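Side-chain contact in inositol monophosphatase family protein (Staphylococcus aureus subsp. aureus MSSA476, PDB 4I3Y), which probably hydrolyses inositol monophosphates to free inositol and phosphate in a magnesium-dependent reaction that lithium inhibits: residues Lys17-Cys20 and Ser21-Gln25. Sequence-based numbering, arbitrary orientation.
Sequences KLIC and SWLKQ
Ile19 and Leu23 meet one helical turn apart on the buried side of helix 12-35, a local i to i+4 contact within a single helix. CG2 of Ile19 lies 3.9 Å from CD2 of Leu23. With CG2 anti to its backbone N (CG1 at chi1 -65°), Ile19 directs this methyl along the helix to the next turn, and Leu23 N closes that turn on Ile19 O at 2.8 Å. Branched aliphatic chains suit this face, because Tyr125 of strand 120-128 touches both residues. In the layered alpha/beta fold of the inositol monophosphatase family, helix 12-35 packs against both helix 51-67, where Ile19 touches Phe60 and Phe63, and the large mixed sheet. Trp22 also reaches helix 51-67, its broad indole meeting two rings at once: Phe60 edge-to-face and Phe63 with the planes inclined at about 45°. At the polar margin, the flexible amide chain of Gln25 folds back so that NE2 donates to Trp22 O at 3.0 Å, in the carbonyl plane on a lone pair, though the bond is bent (136°). Lys24 is long enough for its aliphatic stem to pass Cys20 O, with CG 3.4 Å away, and bend at chi2 and chi3 before NZ hydrogen-bonds Tyr127 OH.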
loop_
_atom_site.group_PDB
_atom_site.type_symbol
_atom_site.label_atom_id
_atom_site.label_comp_id
_atom_site.label_asym_id
_atom_site.label_seq_id
_atom_site.Cartn_x
_atom_site.Cartn_y
_atom_site.Cartn_z
ATOM N N LYS A 17 -7.642 28.171 -3.934
ATOM C CA LYS A 17 -6.848 28.738 -2.856
ATOM C C LYS A 17 -7.528 28.546 -1.498
ATOM O O LYS A 17 -6.880 28.073 -0.520
ATOM C CB LYS A 17 -6.577 30.229 -3.111
ATOM C CG LYS A 17 -5.894 30.923 -1.933
ATOM C CD LYS A 17 -5.026 32.072 -2.439
ATOM C CE LYS A 17 -4.611 33.044 -1.341
ATOM N NZ LYS A 17 -3.142 32.920 -1.136
ATOM N N LEU A 18 -8.829 28.863 -1.413
ATOM C CA LEU A 18 -9.567 28.600 -0.123
ATOM C C LEU A 18 -9.545 27.105 0.307
ATOM O O LEU A 18 -9.367 26.785 1.486
ATOM C CB LEU A 18 -11.006 29.052 -0.178
ATOM C CG LEU A 18 -11.522 30.402 0.343
ATOM C CD1 LEU A 18 -10.406 31.279 0.850
ATOM C CD2 LEU A 18 -12.473 31.088 -0.654
ATOM N N ILE A 19 -9.794 26.216 -0.648
ATOM C CA ILE A 19 -9.923 24.791 -0.297
ATOM C C ILE A 19 -8.542 24.262 0.134
ATOM O O ILE A 19 -8.412 23.645 1.221
ATOM C CB ILE A 19 -10.444 23.960 -1.481
ATOM C CG1 ILE A 19 -11.875 24.347 -1.881
ATOM C CG2 ILE A 19 -10.460 22.482 -1.105
ATOM C CD1 ILE A 19 -12.877 23.995 -0.801
ATOM N N CYS A 20 -7.509 24.516 -0.695
ATOM C CA CYS A 20 -6.194 23.978 -0.378
ATOM C C CYS A 20 -5.791 24.451 0.967
ATOM O O CYS A 20 -5.149 23.737 1.721
ATOM C CB CYS A 20 -5.107 24.388 -1.360
ATOM S SG CYS A 20 -5.219 23.591 -2.930
ATOM N N SER A 21 -6.123 25.695 1.273
ATOM C CA SER A 21 -5.759 26.284 2.569
ATOM C C SER A 21 -6.505 25.601 3.781
ATOM O O SER A 21 -5.901 25.263 4.845
ATOM C CB SER A 21 -5.975 27.802 2.457
ATOM O OG SER A 21 -5.720 28.364 3.708
ATOM N N TRP A 22 -7.804 25.327 3.603
ATOM C CA TRP A 22 -8.573 24.625 4.636
ATOM C C TRP A 22 -8.019 23.189 4.813
ATOM O O TRP A 22 -7.877 22.744 5.911
ATOM C CB TRP A 22 -10.077 24.594 4.317
ATOM C CG TRP A 22 -10.883 23.832 5.342
ATOM C CD1 TRP A 22 -11.415 24.330 6.493
ATOM C CD2 TRP A 22 -11.270 22.434 5.295
ATOM N NE1 TRP A 22 -12.122 23.364 7.153
ATOM C CE2 TRP A 22 -12.041 22.183 6.467
ATOM C CE3 TRP A 22 -11.023 21.377 4.399
ATOM C CZ2 TRP A 22 -12.557 20.931 6.778
ATOM C CZ3 TRP A 22 -11.538 20.112 4.713
ATOM C CH2 TRP A 22 -12.316 19.909 5.903
ATOM N N LEU A 23 -7.691 22.520 3.707
ATOM C CA LEU A 23 -7.123 21.165 3.733
ATOM C C LEU A 23 -5.792 21.120 4.435
ATOM O O LEU A 23 -5.608 20.346 5.382
ATOM C CB LEU A 23 -6.970 20.648 2.324
ATOM C CG LEU A 23 -7.772 19.518 1.697
ATOM C CD1 LEU A 23 -9.039 19.048 2.430
ATOM C CD2 LEU A 23 -7.998 19.750 0.221
ATOM N N LYS A 24 -4.863 21.981 4.008
ATOM C CA LYS A 24 -3.571 22.045 4.663
ATOM C C LYS A 24 -3.653 22.430 6.138
ATOM O O LYS A 24 -2.849 21.965 6.947
ATOM C CB LYS A 24 -2.564 22.924 3.884
ATOM C CG LYS A 24 -2.173 22.363 2.512
ATOM C CD LYS A 24 -1.488 20.978 2.540
ATOM C CE LYS A 24 -0.253 20.802 3.459
ATOM N NZ LYS A 24 0.122 19.320 3.521
ATOM N N GLN A 25 -4.632 23.218 6.538
ATOM C CA GLN A 25 -4.732 23.513 7.990
ATOM C C GLN A 25 -5.482 22.434 8.826
ATOM O O GLN A 25 -5.558 22.497 10.057
ATOM C CB GLN A 25 -5.356 24.875 8.174
ATOM C CG GLN A 25 -6.808 24.940 7.777
ATOM C CD GLN A 25 -7.707 24.499 8.922
ATOM O OE1 GLN A 25 -7.405 24.797 10.096
ATOM N NE2 GLN A 25 -8.812 23.747 8.598
#